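Local coordinates for phosphatidylglycerophosphatase B (PDB 6FMX), which removes the terminal phosphate of phosphatidylglycerophosphate to give phosphatidylglycerol, and also dephosphorylates undecaprenyl pyrophosphate in the cell membrane, at residues S133-S138 and V192-G197. Numbering follows the deposited sequence.
With WO4 (tungstate(VI)ion), chain G.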
loop_
_atom_site.group_PDB
_atom_site.type_symbol
_atom_site.label_atom_id
_atom_site.label_comp_id
_atom_site.label_asym_id
_atom_site.label_seq_id
_atom_site.Cartn_x
_atom_site.Cartn_y
_atom_site.Cartn_z
ATOM N N SER A 133 3.244 -12.198 11.605
ATOM C CA SER A 133 1.947 -11.611 11.912
ATOM C C SER A 133 0.870 -12.296 11.082
ATOM O O SER A 133 1.154 -13.119 10.208
ATOM C CB SER A 133 1.944 -10.104 11.653
ATOM O OG SER A 133 1.939 -9.846 10.262
ATOM N N PHE A 134 -0.378 -11.927 11.363
ATOM C CA PHE A 134 -1.505 -12.461 10.618
ATOM C C PHE A 134 -1.526 -11.881 9.205
ATOM O O PHE A 134 -0.787 -10.950 8.871
ATOM C CB PHE A 134 -2.813 -12.191 11.363
ATOM C CG PHE A 134 -2.978 -13.043 12.589
ATOM C CD1 PHE A 134 -3.034 -14.416 12.478
ATOM C CD2 PHE A 134 -3.038 -12.476 13.850
ATOM C CE1 PHE A 134 -3.162 -15.218 13.605
ATOM C CE2 PHE A 134 -3.172 -13.266 14.978
ATOM C CZ PHE A 134 -3.230 -14.639 14.857
ATOM N N SER A 135 -2.391 -12.455 8.367
ATOM C CA SER A 135 -2.285 -12.275 6.921
ATOM C C SER A 135 -3.108 -11.107 6.383
ATOM O O SER A 135 -2.712 -10.490 5.389
ATOM C CB SER A 135 -2.714 -13.561 6.211
ATOM O OG SER A 135 -2.124 -13.649 4.937
ATOM N N PHE A 136 -4.247 -10.784 6.998
ATOM C CA PHE A 136 -5.216 -9.862 6.404
ATOM C C PHE A 136 -5.421 -8.629 7.285
ATOM O O PHE A 136 -5.748 -8.775 8.470
ATOM C CB PHE A 136 -6.580 -10.573 6.190
ATOM C CG PHE A 136 -7.615 -9.723 5.475
ATOM C CD1 PHE A 136 -8.447 -8.874 6.188
ATOM C CD2 PHE A 136 -7.764 -9.790 4.096
ATOM C CE1 PHE A 136 -9.396 -8.089 5.537
ATOM C CE2 PHE A 136 -8.724 -9.013 3.436
ATOM C CZ PHE A 136 -9.536 -8.166 4.160
ATOM N N PRO A 137 -5.289 -7.407 6.741
ATOM C CA PRO A 137 -4.888 -7.062 5.369
ATOM C C PRO A 137 -3.369 -6.983 5.223
ATOM O O PRO A 137 -2.690 -6.848 6.242
ATOM C CB PRO A 137 -5.526 -5.685 5.145
ATOM C CG PRO A 137 -5.647 -5.093 6.522
ATOM C CD PRO A 137 -5.753 -6.234 7.505
ATOM N N SER A 138 -2.849 -7.050 3.991
ATOM C CA SER A 138 -1.403 -7.040 3.780
ATOM C C SER A 138 -0.819 -5.672 4.100
ATOM O O SER A 138 -1.233 -4.662 3.529
ATOM C CB SER A 138 -1.070 -7.423 2.335
ATOM O OG SER A 138 0.257 -7.033 2.007
ATOM N N VAL A 192 -4.090 -13.064 -2.417
ATOM C CA VAL A 192 -4.537 -11.945 -3.240
ATOM C C VAL A 192 -5.522 -11.073 -2.466
ATOM O O VAL A 192 -5.447 -9.839 -2.509
ATOM C CB VAL A 192 -5.144 -12.466 -4.558
ATOM C CG1 VAL A 192 -6.121 -11.447 -5.159
ATOM C CG2 VAL A 192 -4.041 -12.776 -5.539
ATOM N N THR A 193 -6.447 -11.692 -1.731
ATOM C CA THR A 193 -7.432 -10.881 -1.018
ATOM C C THR A 193 -6.802 -10.065 0.103
ATOM O O THR A 193 -7.293 -8.970 0.411
ATOM C CB THR A 193 -8.557 -11.759 -0.466
ATOM O OG1 THR A 193 -7.993 -12.864 0.250
ATOM C CG2 THR A 193 -9.432 -12.266 -1.602
ATOM N N ASP A 194 -5.740 -10.575 0.745
ATOM C CA ASP A 194 -4.991 -9.740 1.680
ATOM C C ASP A 194 -4.465 -8.493 0.985
ATOM O O ASP A 194 -4.458 -7.400 1.566
ATOM C CB ASP A 194 -3.801 -10.487 2.290
ATOM C CG ASP A 194 -4.179 -11.774 2.971
ATOM O OD1 ASP A 194 -5.298 -11.868 3.523
ATOM O OD2 ASP A 194 -3.311 -12.677 2.982
ATOM N N VAL A 195 -3.983 -8.658 -0.248
ATOM C CA VAL A 195 -3.405 -7.546 -0.995
ATOM C C VAL A 195 -4.485 -6.542 -1.376
ATOM O O VAL A 195 -4.322 -5.327 -1.196
ATOM C CB VAL A 195 -2.659 -8.075 -2.231
ATOM C CG1 VAL A 195 -2.313 -6.931 -3.182
ATOM C CG2 VAL A 195 -1.395 -8.825 -1.793
ATOM N N LEU A 196 -5.599 -7.034 -1.931
ATOM C CA LEU A 196 -6.695 -6.145 -2.303
ATOM C C LEU A 196 -7.256 -5.421 -1.083
ATOM O O LEU A 196 -7.587 -4.234 -1.161
ATOM C CB LEU A 196 -7.798 -6.930 -3.019
ATOM C CG LEU A 196 -7.492 -7.615 -4.351
ATOM C CD1 LEU A 196 -8.693 -8.413 -4.823
ATOM C CD2 LEU A 196 -7.099 -6.610 -5.397
ATOM N N GLY A 197 -7.367 -6.119 0.051
ATOM C CA GLY A 197 -7.814 -5.463 1.271
ATOM C C GLY A 197 -6.894 -4.337 1.698
ATOM O O GLY A 197 -7.354 -3.260 2.085
HETATM W W WO4 G . 2.818 -8.031 5.444
HETATM O O1 WO4 G . 3.630 -9.899 5.388
HETATM O O2 WO4 G . 1.032 -8.036 6.409
HETATM O O3 WO4 G . 4.027 -6.823 6.552
HETATM O O4 WO4 G . 2.527 -7.437 3.550
#
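In the active site of this PAP2-type phosphatase, motif II of the phosphatase signature, entered through S135 and F136, meets motif III where helix 192-215 begins, and D194 lies at the centre of the junction. The hydroxyl of S135 donates a very short hydrogen bond to the carboxylate, OG to OD2 of D194 at 2.5 Å; chi1 of -155° turns the hydroxyl anti to the backbone N of S135 and out to meet this oxygen. OD2 also takes the backbone N-H of F191, while OD1 forms a salt bridge with R120, so both carboxylate oxygens have partners. OD1 further lies in the plane of the F136 ring, at its edge, 3.3 Å from CD2, with the ring and carboxylate planes 65° apart. The same ring reaches along the helix, its CE2 3.3 Å from the carbonyl O of T193, and passes close to CA of G197, where a side chain would collide with it. A cis peptide bond then leads into P137, whose CB packs 3.9 Å from the carbonyl C of G197. One residue on, the backbone N of S138 donates an almost straight bond (172°) to the carbonyl O of D194 at 2.9 Å, approaching from above the carbonyl plane. S138 is the N-cap of helix 139-158, and its OG gives a hydrogen bond to the bound tungstate, 2.8 Å from O4, beside the proposed nucleophile H190. An alanine in place of D194 would probably deprive R120 of this salt-bridge partner and leave the S135 hydroxyl and the F191 N-H without the acceptor they share. Since D194 is thought to steady that histidine for attack, the bonds gathered on the buried D194 carboxylate are likely to hold that carboxylate in one orientation, while the main-chain bond from S138 N to the carbonyl O of D194 ties the helix to the anion-binding loop.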